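Polyhedrin (Operophtera brumata cypovirus 19, PDB 5A99) builds the crystalline polyhedra, the occlusion bodies of an insect cypovirus, in which virus particles are embedded and probably protected outside the host. Local coordinates at residues D118-N129 / P183-R194; E225-T234 / Y240-V248. One frame throughout, in Å; residues are numbered along the deposited sequence.

Contact 1: D118-N129 / P183-R194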
# COMPACT_ATOMS: atom_id res chain seq x y z
N ASP A 118 -9.38 -8.29 20.41
CA ASP A 118 -8.58 -8.14 21.61
C ASP A 118 -7.54 -7.08 21.31
O ASP A 118 -6.36 -7.37 21.08
CB ASP A 118 -7.89 -9.46 22.00
CG ASP A 118 -7.14 -9.36 23.31
OD1 ASP A 118 -7.57 -8.57 24.17
OD2 ASP A 118 -6.12 -10.06 23.47
N VAL A 119 -7.98 -5.83 21.28
CA VAL A 119 -7.08 -4.77 20.88
C VAL A 119 -6.30 -4.21 22.07
O VAL A 119 -6.78 -4.19 23.21
CB VAL A 119 -7.83 -3.61 20.16
CG1 VAL A 119 -8.69 -4.14 19.05
CG2 VAL A 119 -8.65 -2.83 21.12
N ASP A 120 -5.09 -3.77 21.77
CA ASP A 120 -4.28 -3.03 22.70
C ASP A 120 -4.78 -1.60 22.66
O ASP A 120 -4.49 -0.85 21.73
CB ASP A 120 -2.82 -3.08 22.26
CG ASP A 120 -1.95 -2.14 23.05
OD1 ASP A 120 -2.39 -1.68 24.13
OD2 ASP A 120 -0.82 -1.87 22.60
N LEU A 121 -5.56 -1.23 23.66
CA LEU A 121 -6.18 0.10 23.68
C LEU A 121 -5.14 1.22 23.71
O LEU A 121 -5.37 2.29 23.16
CB LEU A 121 -7.13 0.22 24.86
CG LEU A 121 -8.43 -0.58 24.76
CD1 LEU A 121 -9.18 -0.57 26.09
CD2 LEU A 121 -9.31 -0.03 23.66
N GLY A 122 -3.99 0.97 24.34
CA GLY A 122 -2.89 1.91 24.34
C GLY A 122 -2.23 2.10 22.98
O GLY A 122 -1.42 3.00 22.80
N SER A 123 -2.58 1.26 22.02
CA SER A 123 -2.04 1.41 20.67
C SER A 123 -3.04 2.11 19.76
O SER A 123 -2.73 2.44 18.62
CB SER A 123 -1.66 0.05 20.09
OG SER A 123 -2.80 -0.67 19.66
N VAL A 124 -4.26 2.33 20.23
CA VAL A 124 -5.26 2.92 19.35
C VAL A 124 -4.98 4.40 19.09
O VAL A 124 -5.02 5.23 20.00
CB VAL A 124 -6.69 2.74 19.90
CG1 VAL A 124 -7.67 3.43 18.99
CG2 VAL A 124 -7.03 1.26 20.02
N TRP A 125 -4.68 4.72 17.83
CA TRP A 125 -4.21 6.04 17.44
C TRP A 125 -4.99 6.48 16.21
O TRP A 125 -5.17 5.71 15.28
CB TRP A 125 -2.71 5.97 17.16
CG TRP A 125 -2.14 7.22 16.56
CD1 TRP A 125 -1.83 8.38 17.22
CD2 TRP A 125 -1.78 7.44 15.19
NE1 TRP A 125 -1.31 9.30 16.35
CE2 TRP A 125 -1.27 8.75 15.09
CE3 TRP A 125 -1.85 6.65 14.03
CZ2 TRP A 125 -0.83 9.29 13.89
CZ3 TRP A 125 -1.40 7.20 12.83
CH2 TRP A 125 -0.90 8.51 12.77
N PHE A 126 -5.45 7.72 16.22
CA PHE A 126 -6.37 8.18 15.19
C PHE A 126 -6.14 9.68 15.00
O PHE A 126 -6.20 10.45 15.96
CB PHE A 126 -7.82 7.88 15.63
CG PHE A 126 -8.85 8.31 14.65
CD1 PHE A 126 -9.21 7.48 13.59
CD2 PHE A 126 -9.49 9.53 14.78
CE1 PHE A 126 -10.16 7.89 12.68
CE2 PHE A 126 -10.44 9.94 13.87
CZ PHE A 126 -10.78 9.12 12.82
N ARG A 127 -5.85 10.09 13.76
CA ARG A 127 -5.49 11.48 13.49
C ARG A 127 -6.10 11.95 12.19
O ARG A 127 -5.81 11.39 11.12
CB ARG A 127 -3.96 11.64 13.43
CG ARG A 127 -3.47 13.09 13.27
CD ARG A 127 -1.98 13.13 13.07
NE ARG A 127 -1.63 12.44 11.83
CZ ARG A 127 -0.41 12.00 11.53
NH1 ARG A 127 0.59 12.18 12.37
NH2 ARG A 127 -0.20 11.39 10.37
N VAL A 128 -6.94 12.97 12.28
CA VAL A 128 -7.48 13.62 11.09
C VAL A 128 -6.60 14.82 10.80
O VAL A 128 -6.67 15.83 11.50
CB VAL A 128 -8.94 14.08 11.30
CG1 VAL A 128 -9.51 14.66 10.01
CG2 VAL A 128 -9.80 12.93 11.78
N ASN A 129 -5.74 14.70 9.80
CA ASN A 129 -4.99 15.86 9.32
C ASN A 129 -5.86 16.72 8.41
O ASN A 129 -6.93 16.30 7.96
CB ASN A 129 -3.75 15.42 8.55
CG ASN A 129 -2.55 15.18 9.45
OD1 ASN A 129 -2.59 15.45 10.65
ND2 ASN A 129 -1.47 14.68 8.86
N PRO A 183 -10.70 16.33 5.30
CA PRO A 183 -9.86 15.43 6.09
C PRO A 183 -8.91 14.54 5.30
O PRO A 183 -9.17 14.15 4.16
CB PRO A 183 -10.89 14.55 6.81
CG PRO A 183 -12.00 14.44 5.83
CD PRO A 183 -12.06 15.79 5.12
N VAL A 184 -7.77 14.29 5.94
CA VAL A 184 -6.88 13.18 5.61
C VAL A 184 -6.90 12.34 6.89
O VAL A 184 -6.89 12.90 7.99
CB VAL A 184 -5.45 13.66 5.32
CG1 VAL A 184 -4.47 12.50 5.43
CG2 VAL A 184 -5.36 14.32 3.92
N ILE A 185 -6.96 11.03 6.78
CA ILE A 185 -7.13 10.22 7.98
C ILE A 185 -6.10 9.11 8.11
O ILE A 185 -5.90 8.31 7.19
CB ILE A 185 -8.54 9.64 8.05
CG1 ILE A 185 -9.56 10.76 8.29
CG2 ILE A 185 -8.65 8.64 9.17
CD1 ILE A 185 -10.98 10.32 8.08
N SER A 186 -5.44 9.09 9.27
CA SER A 186 -4.47 8.06 9.64
C SER A 186 -4.90 7.36 10.94
O SER A 186 -5.40 8.01 11.87
CB SER A 186 -3.07 8.68 9.83
OG SER A 186 -2.72 9.47 8.70
N PHE A 187 -4.74 6.04 11.01
CA PHE A 187 -4.95 5.33 12.26
C PHE A 187 -4.10 4.06 12.38
O PHE A 187 -3.50 3.59 11.41
CB PHE A 187 -6.44 5.04 12.50
CG PHE A 187 -7.08 4.18 11.45
CD1 PHE A 187 -6.87 2.82 11.44
CD2 PHE A 187 -7.90 4.74 10.49
CE1 PHE A 187 -7.46 2.01 10.48
CE2 PHE A 187 -8.50 3.94 9.53
CZ PHE A 187 -8.27 2.58 9.52
N ALA A 188 -4.01 3.56 13.60
CA ALA A 188 -3.26 2.35 13.88
C ALA A 188 -3.82 1.69 15.11
O ALA A 188 -4.39 2.34 15.99
CB ALA A 188 -1.81 2.67 14.10
N VAL A 189 -3.65 0.38 15.15
CA VAL A 189 -4.01 -0.40 16.31
C VAL A 189 -3.37 -1.78 16.17
O VAL A 189 -3.31 -2.33 15.08
CB VAL A 189 -5.54 -0.51 16.48
CG1 VAL A 189 -6.20 -1.03 15.21
CG2 VAL A 189 -5.89 -1.38 17.67
N GLN A 190 -2.89 -2.33 17.29
CA GLN A 190 -2.35 -3.69 17.31
C GLN A 190 -3.15 -4.52 18.29
O GLN A 190 -3.87 -3.98 19.16
CB GLN A 190 -0.86 -3.68 17.71
CG GLN A 190 -0.62 -3.23 19.13
CD GLN A 190 0.83 -3.42 19.60
OE1 GLN A 190 1.70 -3.85 18.84
NE2 GLN A 190 1.08 -3.09 20.86
N ARG A 191 -3.02 -5.84 18.19
CA ARG A 191 -3.69 -6.72 19.15
C ARG A 191 -2.94 -6.62 20.46
O ARG A 191 -1.73 -6.38 20.48
CB ARG A 191 -3.75 -8.18 18.67
CG ARG A 191 -2.54 -9.05 19.00
CD ARG A 191 -2.83 -10.56 18.83
NE ARG A 191 -3.75 -10.85 17.72
CZ ARG A 191 -5.01 -11.24 17.88
NH1 ARG A 191 -5.53 -11.40 19.09
NH2 ARG A 191 -5.77 -11.46 16.83
N ALA A 192 -3.67 -6.83 21.55
CA ALA A 192 -3.09 -6.81 22.89
C ALA A 192 -2.07 -7.92 23.07
O ALA A 192 -2.30 -9.07 22.70
CB ALA A 192 -4.20 -6.95 23.93
N ASN A 193 -0.93 -7.59 23.67
CA ASN A 193 -0.01 -8.61 24.13
C ASN A 193 0.41 -8.32 25.56
O ASN A 193 1.14 -7.37 25.83
CB ASN A 193 1.20 -8.73 23.20
CG ASN A 193 2.07 -9.92 23.56
OD1 ASN A 193 1.83 -10.59 24.57
ND2 ASN A 193 3.08 -10.19 22.74
N ARG A 194 -0.09 -9.15 26.48
CA ARG A 194 0.11 -8.92 27.90
C ARG A 194 1.31 -9.72 28.42
O ARG A 194 1.71 -9.57 29.58
CB ARG A 194 -1.14 -9.32 28.67
CG ARG A 194 -2.39 -8.61 28.18
CD ARG A 194 -3.65 -9.35 28.55
NE ARG A 194 -4.85 -8.68 28.06
CZ ARG A 194 -5.40 -8.92 26.87
NH1 ARG A 194 -4.86 -9.81 26.04
NH2 ARG A 194 -6.50 -8.27 26.51
O HOH W 1 -4.31 -10.81 21.86
O HOH W 2 -3.53 12.07 9.58

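Contact 2: E225-T234 / Y240-V248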
# COMPACT_ATOMS: atom_id res chain seq x y z
N GLU A 225 -27.63 4.36 7.11
CA GLU A 225 -27.14 3.61 8.25
C GLU A 225 -27.92 2.32 8.52
O GLU A 225 -27.32 1.28 8.79
CB GLU A 225 -27.18 4.49 9.49
CG GLU A 225 -26.63 3.79 10.72
CD GLU A 225 -26.50 4.74 11.89
OE1 GLU A 225 -27.56 5.23 12.34
OE2 GLU A 225 -25.36 4.99 12.34
N GLU A 226 -29.25 2.38 8.45
CA GLU A 226 -30.05 1.18 8.69
C GLU A 226 -29.72 0.08 7.68
O GLU A 226 -29.66 -1.10 8.03
CB GLU A 226 -31.55 1.50 8.67
CG GLU A 226 -32.46 0.28 8.75
CD GLU A 226 -32.23 -0.59 9.98
OE1 GLU A 226 -31.45 -0.21 10.87
OE2 GLU A 226 -32.85 -1.68 10.06
N THR A 227 -29.47 0.46 6.44
CA THR A 227 -29.14 -0.54 5.43
C THR A 227 -27.87 -1.27 5.85
O THR A 227 -27.81 -2.49 5.79
CB THR A 227 -28.98 0.07 4.01
OG1 THR A 227 -30.15 0.84 3.68
CG2 THR A 227 -28.81 -1.03 2.98
N SER A 228 -26.86 -0.51 6.29
CA SER A 228 -25.61 -1.10 6.76
C SER A 228 -25.83 -1.97 8.00
O SER A 228 -25.22 -3.03 8.12
CB SER A 228 -24.55 -0.02 7.04
OG SER A 228 -24.84 0.73 8.20
N VAL A 229 -26.70 -1.54 8.91
CA VAL A 229 -27.01 -2.33 10.10
C VAL A 229 -27.58 -3.67 9.65
O VAL A 229 -27.12 -4.73 10.09
CB VAL A 229 -27.99 -1.58 11.06
CG1 VAL A 229 -28.60 -2.51 12.09
CG2 VAL A 229 -27.29 -0.41 11.74
N ALA A 230 -28.55 -3.62 8.74
CA ALA A 230 -29.19 -4.82 8.23
C ALA A 230 -28.28 -5.74 7.41
O ALA A 230 -28.32 -6.96 7.56
CB ALA A 230 -30.40 -4.44 7.41
N ASN A 231 -27.46 -5.15 6.55
CA ASN A 231 -26.76 -5.94 5.55
C ASN A 231 -25.27 -6.13 5.81
O ASN A 231 -24.59 -6.83 5.06
CB ASN A 231 -26.95 -5.28 4.18
CG ASN A 231 -28.38 -5.36 3.70
OD1 ASN A 231 -29.26 -5.93 4.36
ND2 ASN A 231 -28.64 -4.76 2.55
N TYR A 232 -24.77 -5.53 6.88
CA TYR A 232 -23.34 -5.54 7.15
C TYR A 232 -23.03 -5.79 8.62
O TYR A 232 -22.50 -6.83 8.99
CB TYR A 232 -22.72 -4.22 6.69
CG TYR A 232 -21.22 -4.18 6.81
CD1 TYR A 232 -20.41 -4.64 5.77
CD2 TYR A 232 -20.61 -3.70 7.96
CE1 TYR A 232 -19.03 -4.61 5.89
CE2 TYR A 232 -19.23 -3.65 8.08
CZ TYR A 232 -18.44 -4.12 7.05
OH TYR A 232 -17.05 -4.07 7.19
N TRP A 233 -23.38 -4.83 9.47
CA TRP A 233 -22.96 -4.89 10.87
C TRP A 233 -23.47 -6.15 11.57
O TRP A 233 -22.68 -6.95 12.07
CB TRP A 233 -23.38 -3.63 11.60
CG TRP A 233 -22.80 -2.39 10.98
CD1 TRP A 233 -23.47 -1.46 10.25
CD2 TRP A 233 -21.44 -1.96 11.03
NE1 TRP A 233 -22.61 -0.47 9.85
CE2 TRP A 233 -21.35 -0.75 10.31
CE3 TRP A 233 -20.27 -2.48 11.61
CZ2 TRP A 233 -20.16 -0.06 10.14
CZ3 TRP A 233 -19.08 -1.78 11.45
CH2 TRP A 233 -19.03 -0.59 10.72
N THR A 234 -24.79 -6.34 11.59
CA THR A 234 -25.37 -7.51 12.23
C THR A 234 -24.98 -8.79 11.49
O THR A 234 -24.64 -9.79 12.11
CB THR A 234 -26.90 -7.39 12.34
OG1 THR A 234 -27.48 -7.21 11.04
CG2 THR A 234 -27.26 -6.21 13.22
N TYR A 240 -21.41 -2.26 16.40
CA TYR A 240 -21.68 -0.97 15.79
C TYR A 240 -22.67 -0.15 16.60
O TYR A 240 -23.59 -0.69 17.23
CB TYR A 240 -22.21 -1.16 14.35
CG TYR A 240 -22.51 0.13 13.62
CD1 TYR A 240 -21.49 0.90 13.09
CD2 TYR A 240 -23.82 0.58 13.47
CE1 TYR A 240 -21.75 2.08 12.43
CE2 TYR A 240 -24.09 1.76 12.80
CZ TYR A 240 -23.05 2.51 12.29
OH TYR A 240 -23.30 3.68 11.63
N ARG A 241 -22.49 1.16 16.56
CA ARG A 241 -23.32 2.10 17.30
C ARG A 241 -24.04 3.02 16.31
O ARG A 241 -23.39 3.70 15.52
CB ARG A 241 -22.43 2.91 18.23
CG ARG A 241 -23.07 3.38 19.51
CD ARG A 241 -22.02 4.02 20.43
NE ARG A 241 -21.51 3.07 21.42
CZ ARG A 241 -22.29 2.51 22.33
NH1 ARG A 241 -23.58 2.82 22.35
NH2 ARG A 241 -21.79 1.66 23.21
N THR A 242 -25.37 3.03 16.36
CA THR A 242 -26.18 3.84 15.44
C THR A 242 -26.27 5.32 15.85
O THR A 242 -25.81 5.72 16.91
CB THR A 242 -27.62 3.27 15.33
OG1 THR A 242 -28.32 3.49 16.55
CG2 THR A 242 -27.61 1.78 14.98
N LYS A 243 -26.86 6.13 14.97
CA LYS A 243 -27.03 7.56 15.24
C LYS A 243 -27.79 7.80 16.53
O LYS A 243 -27.49 8.73 17.29
CB LYS A 243 -27.77 8.25 14.09
CG LYS A 243 -27.98 9.74 14.34
CD LYS A 243 -29.02 10.35 13.41
CE LYS A 243 -29.32 11.80 13.81
NZ LYS A 243 -30.19 12.51 12.82
N CYS A 244 -28.78 6.95 16.79
CA CYS A 244 -29.63 7.08 17.96
C CYS A 244 -29.01 6.36 19.15
O CYS A 244 -29.60 6.26 20.21
CB CYS A 244 -31.01 6.49 17.67
SG CYS A 244 -31.92 7.39 16.41
N ASP A 245 -27.80 5.86 18.93
CA ASP A 245 -27.00 5.23 19.97
C ASP A 245 -27.49 3.84 20.38
O ASP A 245 -27.52 3.51 21.56
CB ASP A 245 -26.91 6.13 21.19
CG ASP A 245 -25.59 5.95 21.92
OD1 ASP A 245 -24.56 6.34 21.34
OD2 ASP A 245 -25.58 5.40 23.04
N ILE A 246 -27.84 3.02 19.41
CA ILE A 246 -28.19 1.64 19.70
C ILE A 246 -26.99 0.78 19.35
O ILE A 246 -26.36 0.96 18.31
CB ILE A 246 -29.43 1.19 18.92
CG1 ILE A 246 -30.63 2.06 19.30
CG2 ILE A 246 -29.73 -0.28 19.20
CD1 ILE A 246 -31.93 1.63 18.67
N ALA A 247 -26.68 -0.13 20.26
CA ALA A 247 -25.57 -1.06 20.09
C ALA A 247 -26.07 -2.29 19.35
O ALA A 247 -26.81 -3.10 19.91
CB ALA A 247 -24.97 -1.43 21.43
N VAL A 248 -25.68 -2.40 18.08
CA VAL A 248 -26.12 -3.48 17.22
C VAL A 248 -24.95 -4.38 16.82
O VAL A 248 -25.16 -5.45 16.24
CB VAL A 248 -26.78 -2.95 15.93
CG1 VAL A 248 -28.03 -2.14 16.27
CG2 VAL A 248 -25.77 -2.14 15.10
OXT VAL A 248 -23.78 -4.06 17.04
O HOH W 3 -23.11 -6.89 15.16

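Contact 1: D118-N129 / P183-R194
Ser186 O lies over one face of the Trp125 indole, with Arg127 CB on the same face toward the rim, and Ala188 N comes to its edge. Arg127, bent at chi3 (63°), brings its guanidinium back to the indole: Trp125 CZ2 lies over one face near the rim, and water 2 is in plane at its edge. The Arg194 guanidinium rests one face on Ala192 CB and turns its edge to Asp118. The framework is an antiparallel pair of strands, 125-129 and 184-190, in a three-stranded sheet completed by strand 56-61. Hydrogen-bonded pairs Trp125-Ala188 and Arg127-Ser186 share one face, where small Ala188 and Ser186 let the indole edge come close; Trp125 CH2 is 3.7 Å from Ser186 CB. This face meets the second subunit, whose Asp214 and Tyr32 bind Arg127 while its Arg211 makes a cation-pi contact with Trp125. On the other face Ile185 and Phe187 pack on strand 33-40, Phe126 stacks on Phe113, and Val128 CG1 packs tightly on Pro183 CB. Ser123 OG accepts Gln190 N at 2.9 Å and donates to Asp120 O, bridging the 120-123 turn and the backbone of 183-194. Gln190 NE2 meets Asp120 OD2 on the anti side; its OE1 goes to Tyr200. Arg194 grips Asp118 end-on, the planes nearly coplanar: NH2 to OD1 2.6 Å and NH1 to OD2 2.9 Å, each oxygen using its syn lone pair.

Contact 2: E225-T234 / Y240-V248
Trp233 and Tyr240 meet face to face: the five-membered ring of the indole and the phenol ring have centroids 3.7 Å apart and planes 15° from parallel. The closest atoms are Trp233 CE2 and Tyr240 CD1, at 3.2 Å. Tyr232 presents its edge, CD2 foremost, to the opposite face, so the indole has a stacked tyrosine on one face and an edge-on one on the other, as suits a wide, flat residue in a buried place. Around the stack the apolar contacts are made by branched side chains. Val229 CG2 touches Tyr240 CD2 at 4.0 Å and Thr242 CG2 at 3.9 Å, and both its methyls approach Val248 CG2, which also lies at the edge of the Tyr240 ring.

The arrangement is a C-terminal tail folded back against its own helix, 225-236, whose pi-type turn at 229-233 precedes the chain reversal. The tail is itself a small hairpin-like loop, with a type I turn from Thr242 to Asp245 and backbone bonds between Tyr240 and Val248, the last residue.

Polar contacts gather at Glu225, with CG anti to the backbone N (chi1 -178°) and the chain extended beyond it, long enough to reach the tail with both oxygens. OE2 accepts a hydrogen bond from Tyr240 OH at 2.5 Å through its anti lone pair, the carboxylate standing 81° to the phenol plane; the same hydroxyl is also hydrogen-bonded to Tyr40 OH. OE1 accepts Lys243 N on its syn side at 2.9 Å, fixing the start of the turn. At the other end of the helical segment, water 3 lies 3.1 Å from Trp233 O and 2.7 Å from Val248 O.

In the fold
From the N terminus, the chain passes through helix 10-25, strands 33-40, 46-53 and 56-61, helix 81-92 and strand 110-116 before reaching 118-129. Contact 1 then closes a long loop of 53 residues, which includes strands 157-161 and 164-173 of the six-stranded sheet, and brings strand 184-190 in between 56-61 and 125-129. Contact 2 opens only later and closes a short loop of five residues at the C terminus. The two follow in series, neither nested nor crossed, with centres about 22 Å apart and nearest atoms about 11 Å apart. Strand 33-40 is touched from both: contact 1 joins it to the three-stranded sheet, contact 2 to the C-terminal helix.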